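Local coordinates for protein ubiquitin-conjugating enzyme E2, putative (Plasmodium falciparum, PDB 2Q0V) that probably takes part in ubiquitin transfer, as a member of the E2 family related to the UEV (UBE2V) variants, at residues L54-F62 and I73-D81; V91-C101 and L132-N141. One frame throughout, in Å; residues are numbered along the deposited sequence.

Interaction 1. Residues L54-F62 and I73-D81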
loop_
_atom_site.group_PDB
_atom_site.type_symbol
_atom_site.label_atom_id
_atom_site.label_comp_id
_atom_site.label_asym_id
_atom_site.label_seq_id
_atom_site.Cartn_x
_atom_site.Cartn_y
_atom_site.Cartn_z
ATOM N N LEU A 54 2.885 6.147 14.518
ATOM C CA LEU A 54 2.002 5.527 13.497
ATOM C C LEU A 54 2.607 5.517 12.083
ATOM O O LEU A 54 1.944 5.831 11.105
ATOM C CB LEU A 54 0.618 6.185 13.472
ATOM C CG LEU A 54 -0.153 6.435 14.773
ATOM C CD1 LEU A 54 -0.326 7.939 15.005
ATOM C CD2 LEU A 54 -1.507 5.769 14.677
ATOM N N SER A 55 3.876 5.148 11.996
ATOM C CA SER A 55 4.624 5.293 10.771
ATOM C C SER A 55 4.669 4.030 9.909
ATOM O O SER A 55 4.711 4.128 8.691
ATOM C CB SER A 55 6.053 5.765 11.072
ATOM O OG SER A 55 6.044 7.024 11.706
ATOM N N ASN A 56 4.695 2.871 10.552
ATOM C CA ASN A 56 4.883 1.576 9.888
ATOM C C ASN A 56 3.594 0.747 9.808
ATOM O O ASN A 56 2.967 0.446 10.836
ATOM C CB ASN A 56 5.967 0.760 10.603
ATOM C CG ASN A 56 7.317 0.807 9.871
ATOM O OD1 ASN A 56 8.161 1.706 10.113
ATOM N ND2 ASN A 56 7.533 -0.171 8.964
ATOM N N TRP A 57 3.217 0.363 8.596
ATOM C CA TRP A 57 1.933 -0.308 8.395
ATOM C C TRP A 57 2.102 -1.653 7.763
ATOM O O TRP A 57 2.784 -1.777 6.747
ATOM C CB TRP A 57 0.973 0.552 7.551
ATOM C CG TRP A 57 0.649 1.888 8.200
ATOM C CD1 TRP A 57 1.508 2.941 8.385
ATOM C CD2 TRP A 57 -0.608 2.304 8.738
ATOM N NE1 TRP A 57 0.863 3.980 9.007
ATOM C CE2 TRP A 57 -0.435 3.622 9.233
ATOM C CE3 TRP A 57 -1.864 1.704 8.842
ATOM C CZ2 TRP A 57 -1.475 4.338 9.850
ATOM C CZ3 TRP A 57 -2.891 2.410 9.441
ATOM C CH2 TRP A 57 -2.692 3.724 9.932
ATOM N N SER A 58 1.465 -2.648 8.375
ATOM C CA SER A 58 1.287 -3.963 7.780
ATOM C C SER A 58 0.021 -4.016 6.912
ATOM O O SER A 58 -1.077 -3.731 7.389
ATOM C CB SER A 58 1.208 -5.029 8.863
ATOM O OG SER A 58 2.493 -5.238 9.397
ATOM N N CYS A 59 0.206 -4.414 5.654
ATOM C CA CYS A 59 -0.831 -4.393 4.624
ATOM C C CYS A 59 -0.976 -5.723 3.884
ATOM O O CYS A 59 -0.021 -6.489 3.758
ATOM C CB CYS A 59 -0.539 -3.280 3.627
ATOM S SG CYS A 59 -0.280 -1.662 4.398
ATOM N N THR A 60 -2.179 -5.980 3.391
ATOM C CA THR A 60 -2.472 -7.151 2.575
ATOM C C THR A 60 -3.208 -6.745 1.290
ATOM O O THR A 60 -4.157 -5.934 1.328
ATOM C CB THR A 60 -3.328 -8.162 3.354
ATOM O OG1 THR A 60 -2.640 -8.557 4.547
ATOM C CG2 THR A 60 -3.577 -9.394 2.544
ATOM N N ILE A 61 -2.753 -7.319 0.174
ATOM C CA ILE A 61 -3.409 -7.244 -1.122
ATOM C C ILE A 61 -3.829 -8.672 -1.568
ATOM O O ILE A 61 -2.984 -9.575 -1.694
ATOM C CB ILE A 61 -2.451 -6.651 -2.200
ATOM C CG1 ILE A 61 -2.252 -5.152 -2.004
ATOM C CG2 ILE A 61 -2.981 -6.865 -3.606
ATOM C CD1 ILE A 61 -1.142 -4.598 -2.919
ATOM N N PHE A 62 -5.123 -8.859 -1.813
ATOM C CA PHE A 62 -5.597 -10.012 -2.581
ATOM C C PHE A 62 -5.286 -9.871 -4.081
ATOM O O PHE A 62 -5.540 -8.828 -4.694
ATOM C CB PHE A 62 -7.083 -10.207 -2.353
ATOM C CG PHE A 62 -7.673 -11.397 -3.070
ATOM C CD1 PHE A 62 -8.833 -11.254 -3.835
ATOM C CD2 PHE A 62 -7.089 -12.669 -2.970
ATOM C CE1 PHE A 62 -9.407 -12.379 -4.515
ATOM C CE2 PHE A 62 -7.645 -13.775 -3.630
ATOM C CZ PHE A 62 -8.808 -13.632 -4.405
ATOM N N ILE A 73 -2.240 -14.099 -1.800
ATOM C CA ILE A 73 -2.218 -13.067 -0.796
ATOM C C ILE A 73 -0.825 -12.479 -0.784
ATOM O O ILE A 73 0.152 -13.215 -0.681
ATOM C CB ILE A 73 -2.518 -13.622 0.622
ATOM C CG1 ILE A 73 -3.789 -14.466 0.626
ATOM C CG2 ILE A 73 -2.614 -12.475 1.669
ATOM C CD1 ILE A 73 -4.994 -13.716 0.070
ATOM N N TYR A 74 -0.733 -11.156 -0.889
ATOM C CA TYR A 74 0.561 -10.485 -0.838
ATOM C C TYR A 74 0.620 -9.651 0.395
ATOM O O TYR A 74 -0.306 -8.888 0.662
ATOM C CB TYR A 74 0.800 -9.642 -2.089
ATOM C CG TYR A 74 0.893 -10.499 -3.326
ATOM C CD1 TYR A 74 -0.247 -10.813 -4.048
ATOM C CD2 TYR A 74 2.114 -11.011 -3.752
ATOM C CE1 TYR A 74 -0.193 -11.605 -5.154
ATOM C CE2 TYR A 74 2.181 -11.831 -4.874
ATOM C CZ TYR A 74 1.012 -12.120 -5.567
ATOM O OH TYR A 74 1.030 -12.928 -6.692
ATOM N N SER A 75 1.696 -9.832 1.163
ATOM C CA SER A 75 1.989 -9.033 2.353
ATOM C C SER A 75 2.943 -7.882 2.017
ATOM O O SER A 75 3.911 -8.057 1.258
ATOM C CB SER A 75 2.635 -9.888 3.451
ATOM O OG SER A 75 1.668 -10.666 4.136
ATOM N N LEU A 76 2.667 -6.707 2.584
ATOM C CA LEU A 76 3.517 -5.591 2.346
ATOM C C LEU A 76 3.593 -4.628 3.506
ATOM O O LEU A 76 2.841 -4.741 4.458
ATOM C CB LEU A 76 3.225 -4.915 1.000
ATOM C CG LEU A 76 1.922 -4.476 0.355
ATOM C CD1 LEU A 76 2.332 -3.876 -0.970
ATOM C CD2 LEU A 76 0.893 -5.589 0.140
ATOM N N THR A 77 4.581 -3.743 3.443
ATOM C CA THR A 77 4.904 -2.842 4.526
ATOM C C THR A 77 4.924 -1.437 3.943
ATOM O O THR A 77 5.590 -1.189 2.951
ATOM C CB THR A 77 6.285 -3.238 5.175
ATOM O OG1 THR A 77 6.165 -4.539 5.756
ATOM C CG2 THR A 77 6.713 -2.275 6.258
ATOM N N ILE A 78 4.151 -0.539 4.541
ATOM C CA ILE A 78 4.144 0.881 4.140
ATOM C C ILE A 78 4.744 1.734 5.271
ATOM O O ILE A 78 4.378 1.611 6.421
ATOM C CB ILE A 78 2.711 1.349 3.679
ATOM C CG1 ILE A 78 2.338 0.597 2.397
ATOM C CG2 ILE A 78 2.665 2.845 3.432
ATOM C CD1 ILE A 78 1.044 1.031 1.709
ATOM N N PHE A 79 5.704 2.573 4.948
ATOM C CA PHE A 79 6.307 3.387 5.972
ATOM C C PHE A 79 6.043 4.841 5.698
ATOM O O PHE A 79 6.497 5.352 4.678
ATOM C CB PHE A 79 7.826 3.167 6.037
ATOM C CG PHE A 79 8.514 4.109 7.001
ATOM C CD1 PHE A 79 8.482 3.854 8.369
ATOM C CD2 PHE A 79 9.130 5.273 6.542
ATOM C CE1 PHE A 79 9.068 4.727 9.264
ATOM C CE2 PHE A 79 9.725 6.165 7.442
ATOM C CZ PHE A 79 9.693 5.890 8.801
ATOM N N CYS A 80 5.342 5.509 6.607
ATOM C CA CYS A 80 5.061 6.951 6.468
ATOM C C CYS A 80 6.048 7.793 7.288
ATOM O O CYS A 80 5.948 7.820 8.515
ATOM C CB CYS A 80 3.630 7.270 6.935
ATOM S SG CYS A 80 2.285 6.294 6.159
ATOM N N ASP A 81 6.982 8.486 6.634
ATOM C CA ASP A 81 7.915 9.366 7.367
ATOM C C ASP A 81 7.226 10.600 8.000
ATOM O O ASP A 81 5.987 10.737 7.944
ATOM C CB ASP A 81 9.138 9.756 6.510
ATOM C CG ASP A 81 8.807 10.740 5.420
ATOM O OD1 ASP A 81 7.781 11.436 5.561
ATOM O OD2 ASP A 81 9.584 10.838 4.424
#
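The indole of W57 meets I78 O at its edge, near the ring plane, with CD1 3.7 Å from that oxygen. C80 SG approaches the same ring obliquely, 3.9 Å from NE1, in a Cys sulfur-aromatic contact; F44 and I125 also touch this side chain. Its NE1 donates a bent bond to L54 O from above the carbonyl plane, which probably helps to steady the ring. The Y74 ring likewise takes a backbone oxygen, I61 O, at its edge, whereas the F79 ring is approached obliquely by S55 CB, 3.7 Å from CE1, and the F62 ring by I73 CD1.

Strands 56-62 and 73-79 form an antiparallel hairpin, their directions 154° apart. Paired N-H and C=O bonds join W57 with I78, C59 with L76 and I61 with Y74, and a last bond runs from C80 N to S55 O (2.6 Å, N-H...O 169°), just beyond the strand ends. L76 places CG between its backbone N and carbonyl carbon (chi1 48°), which brings CD2 to 3.8 Å from I61 CD1. Nearby, C59 SG lies 4.0 Å from I78 CG1.

W57, C59, I61, Y74, L76 and I78 thus make one largely apolar, buried face; the other mixes S58, T60, S75 and T77 with N56, F62, I73 and F79, and T77 OG1 bonds to D94. The backbone bonds satisfy the N-H and C=O groups that the apolar face would otherwise bury without partners.

Interaction 2. Residues V91-C101 and L132-N141; sequences VKFDTKIEMSC and LRQEMLSSAN
L132, M99 and N141 carry this contact, two through apolar packing and one through hydrogen bonds. L132 forks between two sets of partners: CD1 meets V91 CG1 tip to tip at 4.0 Å and comes obliquely to the F93 ring, while CD2 touches M99 CE at 3.9 Å and C101 SG at 4.1 Å. The M99 chain bends at its last torsion (chi3 -57°), which turns the methyl to L132, nearly at right angles to it, and leaves SD beside M136 CG, 4.0 Å away. M136, extended beyond CG, carries its own methyl across I97 CD1.

N141 works as a two-ended link. Its OD1 accepts a nearly straight bond from S100 N (2.8 Å, N-H...O 173°), and its ND2 donates to E135 O at 2.7 Å, with that oxygen in the amide plane but the donor well above the carbonyl plane. E135 O also accepts from S138 N and S138 OG, so three donors grip it where the chain turns from E135 to S138. ND2 donates as well to a water that bonds S100 OG and E135 OE1. With both ends used, the amide is held against rotation.

L132 and M136 also reach I61 on strand 56-62, and L132 touches L76 on strand 73-79. Helix 125-135 therefore rests on the sheet, while the segment leaving strand 90-93 lines the flank of its C-terminal end.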
loop_
_atom_site.group_PDB
_atom_site.type_symbol
_atom_site.label_atom_id
_atom_site.label_comp_id
_atom_site.label_asym_id
_atom_site.label_seq_id
_atom_site.Cartn_x
_atom_site.Cartn_y
_atom_site.Cartn_z
ATOM N N VAL A 91 6.995 1.965 -0.055
ATOM C CA VAL A 91 6.197 0.768 -0.195
ATOM C C VAL A 91 7.111 -0.388 -0.568
ATOM O O VAL A 91 7.890 -0.294 -1.520
ATOM C CB VAL A 91 5.064 0.945 -1.280
ATOM C CG1 VAL A 91 4.125 -0.270 -1.310
ATOM C CG2 VAL A 91 4.283 2.237 -1.065
ATOM N N LYS A 92 7.018 -1.479 0.190
ATOM C CA LYS A 92 7.678 -2.719 -0.195
ATOM C C LYS A 92 6.884 -3.993 0.085
ATOM O O LYS A 92 6.176 -4.128 1.103
ATOM C CB LYS A 92 9.118 -2.822 0.344
ATOM C CG LYS A 92 9.304 -2.702 1.824
ATOM C CD LYS A 92 10.747 -2.248 2.134
ATOM C CE LYS A 92 10.991 -0.755 1.748
ATOM N NZ LYS A 92 12.399 -0.207 2.007
ATOM N N PHE A 93 6.997 -4.911 -0.864
ATOM C CA PHE A 93 6.416 -6.216 -0.729
ATOM C C PHE A 93 7.351 -7.057 0.138
ATOM O O PHE A 93 8.580 -7.052 -0.044
ATOM C CB PHE A 93 6.260 -6.870 -2.099
ATOM C CG PHE A 93 5.031 -6.460 -2.837
ATOM C CD1 PHE A 93 5.026 -5.318 -3.617
ATOM C CD2 PHE A 93 3.863 -7.231 -2.753
ATOM C CE1 PHE A 93 3.890 -4.940 -4.301
ATOM C CE2 PHE A 93 2.716 -6.863 -3.444
ATOM C CZ PHE A 93 2.726 -5.721 -4.221
ATOM N N ASP A 94 6.743 -7.743 1.096
ATOM C CA ASP A 94 7.383 -8.794 1.844
ATOM C C ASP A 94 7.190 -10.108 1.045
ATOM O O ASP A 94 8.120 -10.889 0.917
ATOM C CB ASP A 94 6.767 -8.871 3.251
ATOM C CG ASP A 94 6.842 -7.522 4.014
ATOM O OD1 ASP A 94 7.921 -6.870 4.053
ATOM O OD2 ASP A 94 5.816 -7.103 4.600
ATOM N N THR A 95 5.991 -10.315 0.481
ATOM C CA THR A 95 5.706 -11.431 -0.417
ATOM C C THR A 95 6.263 -11.127 -1.799
ATOM O O THR A 95 6.131 -9.989 -2.313
ATOM C CB THR A 95 4.197 -11.724 -0.535
ATOM O OG1 THR A 95 3.613 -11.789 0.765
ATOM C CG2 THR A 95 3.949 -13.046 -1.217
ATOM N N LYS A 96 6.894 -12.149 -2.385
ATOM C CA LYS A 96 7.542 -12.043 -3.673
ATOM C C LYS A 96 6.529 -11.832 -4.770
ATOM O O LYS A 96 5.510 -12.512 -4.826
ATOM C CB LYS A 96 8.376 -13.283 -3.972
ATOM C CG LYS A 96 9.723 -13.291 -3.266
ATOM C CD LYS A 96 10.810 -13.958 -4.112
ATOM C CE LYS A 96 11.989 -14.382 -3.234
ATOM N NZ LYS A 96 13.334 -14.201 -3.909
ATOM N N ILE A 97 6.836 -10.898 -5.661
ATOM C CA ILE A 97 5.963 -10.584 -6.760
ATOM C C ILE A 97 6.800 -10.152 -7.967
ATOM O O ILE A 97 7.926 -9.655 -7.826
ATOM C CB ILE A 97 4.907 -9.507 -6.319
ATOM C CG1 ILE A 97 3.700 -9.475 -7.268
ATOM C CG2 ILE A 97 5.555 -8.135 -6.073
ATOM C CD1 ILE A 97 2.619 -8.507 -6.839
ATOM N N GLU A 98 6.271 -10.381 -9.156
ATOM C CA GLU A 98 6.853 -9.790 -10.367
ATOM C C GLU A 98 5.841 -8.836 -10.941
ATOM O O GLU A 98 4.761 -9.250 -11.389
ATOM C CB GLU A 98 7.259 -10.857 -11.394
ATOM C CG GLU A 98 8.413 -11.717 -10.907
ATOM C CD GLU A 98 9.774 -11.079 -11.129
ATOM O OE1 GLU A 98 10.009 -10.552 -12.246
ATOM O OE2 GLU A 98 10.610 -11.110 -10.197
ATOM N N MET A 99 6.176 -7.550 -10.863
ATOM C CA MET A 99 5.359 -6.480 -11.452
ATOM C C MET A 99 6.285 -5.415 -11.996
ATOM O O MET A 99 7.326 -5.129 -11.396
ATOM C CB MET A 99 4.442 -5.844 -10.412
ATOM C CG MET A 99 3.196 -6.613 -10.104
ATOM S SD MET A 99 1.821 -5.588 -9.515
ATOM C CE MET A 99 2.554 -4.809 -8.111
ATOM N N SER A 100 5.907 -4.787 -13.103
ATOM C CA SER A 100 6.756 -3.731 -13.677
ATOM C C SER A 100 7.094 -2.550 -12.734
ATOM O O SER A 100 8.078 -1.853 -12.961
ATOM C CB SER A 100 6.201 -3.248 -15.019
ATOM O OG SER A 100 5.027 -2.461 -14.824
ATOM N N CYS A 101 6.309 -2.328 -11.684
ATOM C CA CYS A 101 6.599 -1.251 -10.707
ATOM C C CYS A 101 7.187 -1.770 -9.382
ATOM O O CYS A 101 7.250 -1.034 -8.403
ATOM C CB CYS A 101 5.332 -0.448 -10.413
ATOM S SG CYS A 101 4.064 -1.459 -9.631
ATOM N N LEU A 132 -2.035 -0.705 -6.512
ATOM C CA LEU A 132 -1.259 -1.924 -6.708
ATOM C C LEU A 132 -2.127 -3.081 -7.191
ATOM O O LEU A 132 -1.729 -3.826 -8.087
ATOM C CB LEU A 132 -0.484 -2.280 -5.435
ATOM C CG LEU A 132 0.720 -1.353 -5.129
ATOM C CD1 LEU A 132 1.292 -1.668 -3.714
ATOM C CD2 LEU A 132 1.787 -1.475 -6.193
ATOM N N ARG A 133 -3.339 -3.192 -6.656
ATOM C CA ARG A 133 -4.232 -4.209 -7.149
ATOM C C ARG A 133 -4.674 -3.947 -8.598
ATOM O O ARG A 133 -4.904 -4.884 -9.337
ATOM C CB ARG A 133 -5.439 -4.345 -6.239
ATOM C CG ARG A 133 -5.775 -5.751 -5.992
ATOM C CD ARG A 133 -6.455 -5.959 -4.652
ATOM N NE ARG A 133 -7.884 -5.940 -4.869
ATOM C CZ ARG A 133 -8.586 -6.876 -5.503
ATOM N NH1 ARG A 133 -9.881 -6.695 -5.652
ATOM N NH2 ARG A 133 -8.026 -7.973 -5.965
ATOM N N GLN A 134 -4.758 -2.682 -9.006
ATOM C CA GLN A 134 -5.133 -2.348 -10.383
ATOM C C GLN A 134 -4.024 -2.577 -11.373
ATOM O O GLN A 134 -4.273 -2.981 -12.500
ATOM C CB GLN A 134 -5.669 -0.927 -10.465
ATOM C CG GLN A 134 -7.046 -0.845 -9.757
ATOM C CD GLN A 134 -8.206 -1.222 -10.679
ATOM O OE1 GLN A 134 -8.165 -0.978 -11.895
ATOM N NE2 GLN A 134 -9.236 -1.780 -10.110
ATOM N N GLU A 135 -2.795 -2.335 -10.932
ATOM C CA GLU A 135 -1.619 -2.665 -11.709
ATOM C C GLU A 135 -1.537 -4.130 -12.124
ATOM O O GLU A 135 -0.909 -4.428 -13.130
ATOM C CB GLU A 135 -0.354 -2.317 -10.926
ATOM C CG GLU A 135 -0.011 -0.850 -10.984
ATOM C CD GLU A 135 0.095 -0.317 -12.394
ATOM O OE1 GLU A 135 1.075 -0.684 -13.102
ATOM O OE2 GLU A 135 -0.799 0.480 -12.786
ATOM N N MET A 136 -2.129 -5.024 -11.328
ATOM C CA MET A 136 -2.130 -6.453 -11.603
ATOM C C MET A 136 -2.951 -6.767 -12.841
ATOM O O MET A 136 -2.675 -7.753 -13.515
ATOM C CB MET A 136 -2.704 -7.235 -10.430
ATOM C CG MET A 136 -1.804 -7.353 -9.246
ATOM S SD MET A 136 -2.825 -7.923 -7.917
ATOM C CE MET A 136 -1.490 -8.246 -6.737
ATOM N N LEU A 137 -3.949 -5.917 -13.120
ATOM C CA LEU A 137 -4.810 -6.040 -14.306
ATOM C C LEU A 137 -4.160 -5.570 -15.588
ATOM O O LEU A 137 -4.696 -5.813 -16.665
ATOM C CB LEU A 137 -6.130 -5.283 -14.136
ATOM C CG LEU A 137 -7.105 -5.802 -13.093
ATOM C CD1 LEU A 137 -8.274 -4.868 -13.021
ATOM C CD2 LEU A 137 -7.546 -7.235 -13.386
ATOM N N SER A 138 -3.017 -4.907 -15.515
ATOM C CA SER A 138 -2.466 -4.347 -16.753
ATOM C C SER A 138 -1.820 -5.443 -17.579
ATOM O O SER A 138 -1.531 -6.515 -17.045
ATOM C CB SER A 138 -1.476 -3.219 -16.478
ATOM O OG SER A 138 -0.244 -3.753 -16.073
ATOM N N SER A 139 -1.563 -5.158 -18.863
ATOM C CA SER A 139 -1.072 -6.154 -19.811
ATOM C C SER A 139 0.432 -6.401 -19.687
ATOM O O SER A 139 0.945 -7.464 -20.099
ATOM C CB SER A 139 -1.456 -5.768 -21.249
ATOM O OG SER A 139 -2.873 -5.910 -21.428
ATOM N N ALA A 140 1.142 -5.425 -19.125
ATOM C CA ALA A 140 2.548 -5.619 -18.788
ATOM C C ALA A 140 2.735 -6.541 -17.557
ATOM O O ALA A 140 3.849 -7.024 -17.316
ATOM C CB ALA A 140 3.214 -4.288 -18.566
ATOM N N ASN A 141 1.656 -6.795 -16.802
ATOM C CA ASN A 141 1.743 -7.576 -15.550
ATOM C C ASN A 141 0.919 -8.861 -15.503
ATOM O O ASN A 141 1.375 -9.850 -14.947
ATOM C CB ASN A 141 1.377 -6.736 -14.306
ATOM C CG ASN A 141 2.300 -5.563 -14.065
ATOM O OD1 ASN A 141 3.519 -5.641 -14.196
ATOM N ND2 ASN A 141 1.713 -4.464 -13.654
HETATM O O HOH W 1 3.069 -2.234 -12.980
#

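How the interactions relate
The centres of interactions 1 and 2 lie about 14 Å apart, and the two are joined through neighbouring strands of one antiparallel sheet: 73-79 belongs to interaction 1 and is followed by 90-93, which opens interaction 2. Just past strand 90-93, probable hydrogen bonds link D94 OD2 to T77 OG1 and T95 OG1 to S75 N, each 2.8 Å long, and K92 O packs 3.1 Å from L76 CB. The apolar face of the hairpin thus continues into the layer under helix 125-135, as in the E2 fold. UEV relatives lack the catalytic cysteine of active E2 enzymes, and no catalytic role can be assigned to either contact here.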